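PDB 6RJ1: Mgp-operon protein 3 from Mycoplasma pneumoniae, which probably acts, as the P40/P90 surface protein, alongside the adhesin P1 in attaching the bacterium to human host cells. Local coordinates for residues T502-Q507 with A599-P604; F771-L776 with L804-V809; S844-T849 with Y865-G870. All coordinates share one frame; numbering follows the deposited sequence.

Interaction 1: residues T502-Q507 with A599-P604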
loop_
_atom_site.group_PDB
_atom_site.type_symbol
_atom_site.label_atom_id
_atom_site.label_comp_id
_atom_site.label_asym_id
_atom_site.label_seq_id
_atom_site.Cartn_x
_atom_site.Cartn_y
_atom_site.Cartn_z
ATOM N N THR A 502 -1.526 -19.727 -2.848
ATOM C CA THR A 502 -1.324 -20.860 -3.757
ATOM C C THR A 502 -0.192 -20.488 -4.717
ATOM O O THR A 502 0.103 -19.298 -4.884
ATOM C CB THR A 502 -2.623 -21.216 -4.529
ATOM O OG1 THR A 502 -3.111 -20.070 -5.227
ATOM C CG2 THR A 502 -3.714 -21.783 -3.636
ATOM N N ASP A 503 0.427 -21.495 -5.365
ATOM C CA ASP A 503 1.485 -21.243 -6.345
ATOM C C ASP A 503 0.904 -20.530 -7.572
ATOM O O ASP A 503 1.580 -19.689 -8.176
ATOM C CB ASP A 503 2.207 -22.538 -6.751
ATOM C CG ASP A 503 3.434 -22.305 -7.622
ATOM O OD1 ASP A 503 4.319 -21.497 -7.212
ATOM O OD2 ASP A 503 3.516 -22.928 -8.710
ATOM N N LYS A 504 -0.371 -20.831 -7.892
ATOM C CA LYS A 504 -1.096 -20.206 -8.982
ATOM C C LYS A 504 -1.281 -18.710 -8.693
ATOM O O LYS A 504 -1.102 -17.890 -9.595
ATOM C CB LYS A 504 -2.447 -20.913 -9.208
ATOM C CG LYS A 504 -2.938 -20.856 -10.657
ATOM C CD LYS A 504 -2.174 -21.802 -11.603
ATOM C CE LYS A 504 -2.906 -23.086 -11.916
ATOM N NZ LYS A 504 -2.868 -24.044 -10.789
ATOM N N GLN A 505 -1.564 -18.356 -7.423
ATOM C CA GLN A 505 -1.741 -16.969 -7.008
ATOM C C GLN A 505 -0.466 -16.138 -7.156
ATOM O O GLN A 505 -0.556 -14.956 -7.510
ATOM C CB GLN A 505 -2.330 -16.874 -5.601
ATOM C CG GLN A 505 -3.854 -16.910 -5.613
ATOM C CD GLN A 505 -4.427 -17.054 -4.234
ATOM O OE1 GLN A 505 -4.351 -18.119 -3.616
ATOM N NE2 GLN A 505 -5.029 -15.986 -3.731
ATOM N N LYS A 506 0.715 -16.769 -6.949
ATOM C CA LYS A 506 2.022 -16.126 -7.135
ATOM C C LYS A 506 2.218 -15.886 -8.636
ATOM O O LYS A 506 2.543 -14.766 -9.043
ATOM C CB LYS A 506 3.152 -17.012 -6.583
ATOM C CG LYS A 506 4.522 -16.323 -6.546
ATOM C CD LYS A 506 5.595 -17.149 -5.819
ATOM C CE LYS A 506 6.306 -18.135 -6.710
ATOM N NZ LYS A 506 7.314 -18.920 -5.948
ATOM N N GLN A 507 1.974 -16.952 -9.449
ATOM C CA GLN A 507 2.076 -16.976 -10.912
ATOM C C GLN A 507 1.289 -15.825 -11.530
ATOM O O GLN A 507 1.820 -15.140 -12.395
ATOM C CB GLN A 507 1.583 -18.316 -11.477
ATOM C CG GLN A 507 2.543 -19.482 -11.279
ATOM C CD GLN A 507 1.925 -20.805 -11.685
ATOM O OE1 GLN A 507 1.264 -20.932 -12.719
ATOM N NE2 GLN A 507 2.134 -21.829 -10.883
ATOM N N ALA A 599 -8.361 -18.273 -15.688
ATOM C CA ALA A 599 -8.725 -17.048 -16.415
ATOM C C ALA A 599 -7.775 -15.875 -16.172
ATOM O O ALA A 599 -7.701 -15.341 -15.060
ATOM C CB ALA A 599 -10.164 -16.647 -16.128
ATOM N N GLY A 600 -7.016 -15.543 -17.217
ATOM C CA GLY A 600 -6.065 -14.437 -17.234
ATOM C C GLY A 600 -4.699 -14.719 -16.647
ATOM O O GLY A 600 -3.949 -13.778 -16.393
ATOM N N LEU A 601 -4.353 -16.008 -16.440
ATOM C CA LEU A 601 -3.083 -16.435 -15.856
ATOM C C LEU A 601 -1.863 -15.914 -16.595
ATOM O O LEU A 601 -0.965 -15.342 -15.965
ATOM C CB LEU A 601 -3.022 -17.972 -15.700
ATOM C CG LEU A 601 -1.761 -18.587 -15.054
ATOM C CD1 LEU A 601 -1.512 -18.040 -13.647
ATOM C CD2 LEU A 601 -1.847 -20.106 -15.024
ATOM N N ASN A 602 -1.833 -16.109 -17.923
ATOM C CA ASN A 602 -0.699 -15.711 -18.747
ATOM C C ASN A 602 -0.941 -14.472 -19.612
ATOM O O ASN A 602 0.023 -13.870 -20.070
ATOM C CB ASN A 602 -0.241 -16.889 -19.601
ATOM C CG ASN A 602 0.078 -18.131 -18.810
ATOM O OD1 ASN A 602 1.002 -18.163 -17.972
ATOM N ND2 ASN A 602 -0.681 -19.185 -19.073
ATOM N N GLY A 603 -2.202 -14.108 -19.832
ATOM C CA GLY A 603 -2.558 -12.968 -20.668
ATOM C C GLY A 603 -4.022 -12.603 -20.589
ATOM O O GLY A 603 -4.763 -13.207 -19.808
ATOM N N PRO A 604 -4.480 -11.621 -21.397
ATOM C CA PRO A 604 -5.895 -11.198 -21.318
ATOM C C PRO A 604 -6.934 -12.259 -21.710
ATOM O O PRO A 604 -6.619 -13.214 -22.423
ATOM C CB PRO A 604 -5.958 -9.972 -22.241
ATOM C CG PRO A 604 -4.560 -9.571 -22.482
ATOM C CD PRO A 604 -3.729 -10.806 -22.369
#

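Interaction 2: residues F771-L776 with L804-V809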
loop_
_atom_site.group_PDB
_atom_site.type_symbol
_atom_site.label_atom_id
_atom_site.label_comp_id
_atom_site.label_asym_id
_atom_site.label_seq_id
_atom_site.Cartn_x
_atom_site.Cartn_y
_atom_site.Cartn_z
ATOM N N PHE A 771 -11.432 10.416 0.569
ATOM C CA PHE A 771 -10.912 10.246 -0.787
ATOM C C PHE A 771 -11.905 10.716 -1.830
ATOM O O PHE A 771 -13.071 10.336 -1.766
ATOM C CB PHE A 771 -10.557 8.780 -1.053
ATOM C CG PHE A 771 -9.508 8.181 -0.148
ATOM C CD1 PHE A 771 -8.154 8.403 -0.382
ATOM C CD2 PHE A 771 -9.866 7.328 0.888
ATOM C CE1 PHE A 771 -7.180 7.805 0.423
ATOM C CE2 PHE A 771 -8.893 6.736 1.700
ATOM C CZ PHE A 771 -7.556 6.968 1.453
ATOM N N ALA A 772 -11.437 11.511 -2.819
ATOM C CA ALA A 772 -12.261 12.004 -3.927
ATOM C C ALA A 772 -12.599 10.867 -4.899
ATOM O O ALA A 772 -13.559 10.987 -5.663
ATOM C CB ALA A 772 -11.550 13.127 -4.659
ATOM N N ASN A 773 -11.808 9.772 -4.873
ATOM C CA ASN A 773 -12.020 8.588 -5.704
ATOM C C ASN A 773 -12.796 7.515 -4.926
ATOM O O ASN A 773 -12.740 7.487 -3.695
ATOM C CB ASN A 773 -10.679 8.034 -6.216
ATOM C CG ASN A 773 -10.010 7.058 -5.279
ATOM O OD1 ASN A 773 -10.237 5.848 -5.344
ATOM N ND2 ASN A 773 -9.181 7.558 -4.377
ATOM N N SER A 774 -13.483 6.616 -5.656
ATOM C CA SER A 774 -14.246 5.482 -5.109
ATOM C C SER A 774 -13.796 4.209 -5.831
ATOM O O SER A 774 -14.577 3.268 -5.995
ATOM C CB SER A 774 -15.744 5.706 -5.320
ATOM O OG SER A 774 -16.033 5.807 -6.704
ATOM N N LEU A 775 -12.522 4.203 -6.259
ATOM C CA LEU A 775 -11.913 3.174 -7.081
ATOM C C LEU A 775 -10.809 2.401 -6.380
ATOM O O LEU A 775 -10.693 1.188 -6.585
ATOM C CB LEU A 775 -11.322 3.888 -8.318
ATOM C CG LEU A 775 -11.379 3.275 -9.734
ATOM C CD1 LEU A 775 -10.003 3.196 -10.336
ATOM C CD2 LEU A 775 -12.099 1.949 -9.800
ATOM N N LEU A 776 -9.962 3.103 -5.612
ATOM C CA LEU A 776 -8.786 2.512 -4.982
ATOM C C LEU A 776 -8.971 2.212 -3.525
ATOM O O LEU A 776 -9.450 3.063 -2.772
ATOM C CB LEU A 776 -7.543 3.403 -5.189
ATOM C CG LEU A 776 -7.347 4.006 -6.578
ATOM C CD1 LEU A 776 -6.332 5.105 -6.549
ATOM C CD2 LEU A 776 -6.990 2.946 -7.612
ATOM N N LEU A 804 -7.919 -1.202 9.441
ATOM C CA LEU A 804 -9.043 -0.520 8.822
ATOM C C LEU A 804 -8.764 -0.332 7.344
ATOM O O LEU A 804 -7.644 0.028 6.951
ATOM C CB LEU A 804 -9.266 0.831 9.525
ATOM C CG LEU A 804 -10.418 0.935 10.551
ATOM C CD1 LEU A 804 -10.496 -0.268 11.492
ATOM C CD2 LEU A 804 -10.291 2.192 11.363
ATOM N N VAL A 805 -9.768 -0.647 6.524
ATOM C CA VAL A 805 -9.762 -0.493 5.063
ATOM C C VAL A 805 -10.996 0.315 4.656
ATOM O O VAL A 805 -11.863 0.573 5.498
ATOM C CB VAL A 805 -9.646 -1.831 4.277
ATOM C CG1 VAL A 805 -8.277 -2.475 4.476
ATOM C CG2 VAL A 805 -10.778 -2.799 4.618
ATOM N N ARG A 806 -11.092 0.707 3.377
ATOM C CA ARG A 806 -12.252 1.448 2.902
ATOM C C ARG A 806 -13.485 0.559 2.961
ATOM O O ARG A 806 -13.508 -0.519 2.348
ATOM C CB ARG A 806 -12.034 1.981 1.486
ATOM C CG ARG A 806 -10.852 2.922 1.364
ATOM C CD ARG A 806 -10.828 3.593 0.012
ATOM N NE ARG A 806 -11.858 4.625 -0.110
ATOM C CZ ARG A 806 -12.085 5.331 -1.207
ATOM N NH1 ARG A 806 -11.383 5.104 -2.308
ATOM N NH2 ARG A 806 -13.025 6.264 -1.218
ATOM N N GLY A 807 -14.458 0.983 3.768
ATOM C CA GLY A 807 -15.724 0.283 3.935
ATOM C C GLY A 807 -15.866 -0.673 5.096
ATOM O O GLY A 807 -16.991 -1.069 5.411
ATOM N N GLY A 808 -14.764 -1.061 5.722
ATOM C CA GLY A 808 -14.831 -1.988 6.841
ATOM C C GLY A 808 -13.535 -2.315 7.554
ATOM O O GLY A 808 -12.481 -1.751 7.258
ATOM N N VAL A 809 -13.633 -3.235 8.524
ATOM C CA VAL A 809 -12.513 -3.710 9.324
ATOM C C VAL A 809 -12.090 -5.114 8.878
ATOM O O VAL A 809 -12.939 -5.965 8.595
ATOM C CB VAL A 809 -12.806 -3.612 10.854
ATOM C CG1 VAL A 809 -13.970 -4.508 11.282
ATOM C CG2 VAL A 809 -11.560 -3.895 11.696
#

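Interaction 3: residues S844-T849 with Y865-G870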
loop_
_atom_site.group_PDB
_atom_site.type_symbol
_atom_site.label_atom_id
_atom_site.label_comp_id
_atom_site.label_asym_id
_atom_site.label_seq_id
_atom_site.Cartn_x
_atom_site.Cartn_y
_atom_site.Cartn_z
ATOM N N SER A 844 -18.071 5.222 7.994
ATOM C CA SER A 844 -17.744 5.472 6.586
ATOM C C SER A 844 -17.562 6.982 6.378
ATOM O O SER A 844 -17.066 7.406 5.339
ATOM C CB SER A 844 -18.860 4.959 5.677
ATOM O OG SER A 844 -18.955 3.544 5.701
ATOM N N ALA A 845 -17.984 7.787 7.366
ATOM C CA ALA A 845 -17.891 9.245 7.364
ATOM C C ALA A 845 -16.533 9.709 7.902
ATOM O O ALA A 845 -16.173 10.874 7.716
ATOM C CB ALA A 845 -19.020 9.833 8.201
ATOM N N VAL A 846 -15.791 8.794 8.567
ATOM C CA VAL A 846 -14.464 9.007 9.158
ATOM C C VAL A 846 -13.389 9.011 8.062
ATOM O O VAL A 846 -13.335 8.081 7.254
ATOM C CB VAL A 846 -14.154 7.928 10.237
ATOM C CG1 VAL A 846 -12.771 8.112 10.847
ATOM C CG2 VAL A 846 -15.221 7.903 11.329
ATOM N N ASP A 847 -12.510 10.037 8.078
ATOM C CA ASP A 847 -11.375 10.186 7.154
ATOM C C ASP A 847 -10.291 9.207 7.570
ATOM O O ASP A 847 -9.648 9.404 8.601
ATOM C CB ASP A 847 -10.833 11.625 7.198
ATOM C CG ASP A 847 -9.967 12.024 6.027
ATOM O OD1 ASP A 847 -9.199 11.167 5.533
ATOM O OD2 ASP A 847 -10.051 13.193 5.603
ATOM N N LEU A 848 -10.095 8.143 6.778
ATOM C CA LEU A 848 -9.108 7.107 7.090
ATOM C C LEU A 848 -7.644 7.571 6.947
ATOM O O LEU A 848 -6.749 6.906 7.469
ATOM C CB LEU A 848 -9.362 5.825 6.275
ATOM C CG LEU A 848 -10.671 5.089 6.526
ATOM C CD1 LEU A 848 -10.837 3.924 5.545
ATOM C CD2 LEU A 848 -10.791 4.608 7.980
ATOM N N THR A 849 -7.403 8.711 6.267
ATOM C CA THR A 849 -6.051 9.254 6.076
ATOM C C THR A 849 -5.587 10.038 7.312
ATOM O O THR A 849 -4.404 10.371 7.408
ATOM C CB THR A 849 -5.977 10.148 4.813
ATOM O OG1 THR A 849 -6.566 11.435 5.066
ATOM C CG2 THR A 849 -6.601 9.509 3.588
ATOM N N TYR A 865 -8.972 3.198 17.683
ATOM C CA TYR A 865 -8.433 3.943 16.539
ATOM C C TYR A 865 -8.759 5.418 16.676
ATOM O O TYR A 865 -9.931 5.797 16.611
ATOM C CB TYR A 865 -8.988 3.390 15.223
ATOM C CG TYR A 865 -8.377 2.072 14.810
ATOM C CD1 TYR A 865 -8.787 0.874 15.397
ATOM C CD2 TYR A 865 -7.400 2.016 13.820
ATOM C CE1 TYR A 865 -8.209 -0.345 15.034
ATOM C CE2 TYR A 865 -6.829 0.804 13.435
ATOM C CZ TYR A 865 -7.234 -0.374 14.046
ATOM O OH TYR A 865 -6.664 -1.568 13.674
ATOM N N THR A 866 -7.724 6.239 16.900
ATOM C CA THR A 866 -7.872 7.678 17.060
ATOM C C THR A 866 -7.614 8.379 15.737
ATOM O O THR A 866 -6.594 8.148 15.094
ATOM C CB THR A 866 -7.018 8.186 18.223
ATOM O OG1 THR A 866 -7.326 7.420 19.392
ATOM C CG2 THR A 866 -7.243 9.660 18.513
ATOM N N PHE A 867 -8.563 9.216 15.331
ATOM C CA PHE A 867 -8.506 9.992 14.095
ATOM C C PHE A 867 -8.480 11.476 14.419
ATOM O O PHE A 867 -9.358 11.970 15.127
ATOM C CB PHE A 867 -9.722 9.662 13.222
ATOM C CG PHE A 867 -9.659 8.264 12.658
ATOM C CD1 PHE A 867 -9.037 8.019 11.439
ATOM C CD2 PHE A 867 -10.222 7.191 13.346
ATOM C CE1 PHE A 867 -8.970 6.729 10.919
ATOM C CE2 PHE A 867 -10.151 5.901 12.822
ATOM C CZ PHE A 867 -9.511 5.679 11.621
ATOM N N ASP A 868 -7.486 12.184 13.893
ATOM C CA ASP A 868 -7.271 13.607 14.127
ATOM C C ASP A 868 -7.525 14.384 12.838
ATOM O O ASP A 868 -6.817 14.166 11.860
ATOM C CB ASP A 868 -5.816 13.807 14.603
ATOM C CG ASP A 868 -5.464 15.118 15.281
ATOM O OD1 ASP A 868 -6.103 16.152 14.956
ATOM O OD2 ASP A 868 -4.527 15.119 16.119
ATOM N N ASN A 869 -8.518 15.302 12.839
ATOM C CA ASN A 869 -8.861 16.158 11.691
ATOM C C ASN A 869 -7.734 17.124 11.270
ATOM O O ASN A 869 -7.709 17.556 10.119
ATOM C CB ASN A 869 -10.164 16.912 11.947
ATOM C CG ASN A 869 -11.406 16.049 11.891
ATOM O OD1 ASN A 869 -11.384 14.890 11.455
ATOM N ND2 ASN A 869 -12.528 16.598 12.325
ATOM N N GLY A 870 -6.806 17.415 12.190
ATOM C CA GLY A 870 -5.643 18.268 11.955
ATOM C C GLY A 870 -4.618 17.640 11.029
ATOM O O GLY A 870 -3.729 18.328 10.512
#

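Interaction 1: residues T502-Q507 with A599-P604
Leu601 pushes its isobutyl group against the N-terminal turns of helix 503-511 and meets two side chains one turn apart, Lys504 and Gln507. With its CG anti to the backbone N (chi1 -178°), Leu601 holds the two methyls forward, and they divide the work. CD1 rests on the base of Gln507, 3.8 Å from that residue's CB, while Leu601 CD2 lies 3.8 Å from CD of Lys504, whose chain it crosses at about a right angle. This is the tight half of the contact: Leu601 is the buried residue of the three, and it supplies more than half of the 143 Å² hidden between the two segments. Behind it the loop is well tied in, since Leu601 O takes a hydrogen bond from Asn511 further along the same helix and Gly600 O takes one from Trp579. The arrangement is a loop side chain packed on a helix N-terminus, in a region assigned to the MgpC adhesin family. Thr502 is the N-cap: its OG1 accepts from Gln505 N at 3.2 Å and donates to OE1 of the same glutamine at 2.8 Å. The other half is looser and faces the surface. Beyond CD the lysine chain bends away from Leu601, carrying Lys504 NZ off the leucine. Gln507 runs extended past CG, and its amide reaches back along the helix to Asp503, an exposed residue. Gln507 NE2 stands 2.8 Å from Asp503 OD2, a bent bond (N-H...O 135°) that keeps to the plane of the amide but arrives from above the carboxylate, 63° out of its plane. Gln507 OE1 is left near the leucine methyls, 4.0 Å from Leu601 CD2, without a hydrogen bond across the contact.

Interaction 2: residues F771-L776 with L804-V809
Arg806 reaches from a tight beta hairpin into the loop 771-776, where CD2 of Phe771 lies over one face of its guanidinium group and backbone oxygens meet its edge. The hairpin joins strands 799-805 and 808-815 through a type II turn, Val805 to Gly808, with Arg806 and Gly807 as the two middle residues. Phe771 leans over the guanidinium, the two planes 46° apart, with CD2 3.5 Å from Arg806 NE and displaced toward the rim of the group; its CB sits near NH2. Along the edge the bonds are close to the guanidinium plane. Asn773 O is gripped end-on by both terminal nitrogens, Arg806 NH2 at 2.8 Å and NH1 at 3.1 Å. Arg806 NH1 also gives a nearly straight bond (166°) to Leu776 O, 2.8 Å away. A bend at chi3 swings the group into this position, and Asp769 completes it with a salt bridge to NE, so the buried charge is probably well compensated. The Asn773 side chain braces the curl of the loop: its amide, set steeply to the guanidinium at 75°, forms an Asx turn with Leu775 N and, by also accepting from Leu776 N, an Asx motif. The bond from Leu775 N to Asn773 OD1 measures 3.0 Å, and the one from Leu776 N to the same oxygen, nearly along the C=O axis, 2.8 Å.

Interaction 3: residues S844-T849 with Y865-G870
A chi1 of -70° sets CG of Phe867 anti to its own carbonyl carbon and lifts the ring toward Val846, whose CG1, anti to the backbone N (chi1 179°), reaches out to meet it. The ring rises from strand 862-868 of an antiparallel five-stranded sheet, and the loop 844-849 covers it just before the chain enters the neighbouring strand 851-857. Val846 CG1 makes a CH-pi contact over the centre of one ring face, 3.6 Å from the centroid of the Phe867 ring and only 12° off its normal. Leu848 approaches differently: its CB starts away from segment 865-870, but the chain then runs alongside the phenyl group, pointing the same way, and brings CD2 to 4.0 Å from Phe867 CZ. Between these two contacts the backbone carbonyl of Asp847 comes obliquely to the ring near CD1 and CE1; that oxygen is hydrogen-bonded to Thr850 OG1. Leu851, Ile891 of strand 888-896 and Leu804 of strand 799-805 also pack on Phe867, making it a junction between the loop and two sheets. No hydrogen bond links the two segments, but each is shaped by an Asx turn of its own. At the end of the strand, Gly870 N donates to Asp868 OD1 at 3.1 Å. In the loop, Asp847 OD1 takes two bonds on the same face of its carboxylate, from Thr849 N at 3.1 Å and from Thr849 OG1 at 2.7 Å.

How the interactions relate
Interactions 2 and 3 are buried neighbours, with centres 12 Å apart, while interaction 1 is partly buried and lies about 26 Å from the centre of interaction 2 and 37 Å from that of interaction 3, across the middle of the chain from the latter. Interactions 2 and 3 share a packed boundary: Phe771 CZ touches Thr849 CG2 at 3.5 Å, and Val805 O meets Leu848 CD1 at 3.5 Å, where strands 799-805 and 862-868 of different sheets pack. Interaction 2 buries an arginine charge among backbone oxygens and the carboxylate of Asp769, interaction 3 is mainly apolar contact round an aromatic ring, and interaction 1 mixes a buried leucine with polar side chains near the surface.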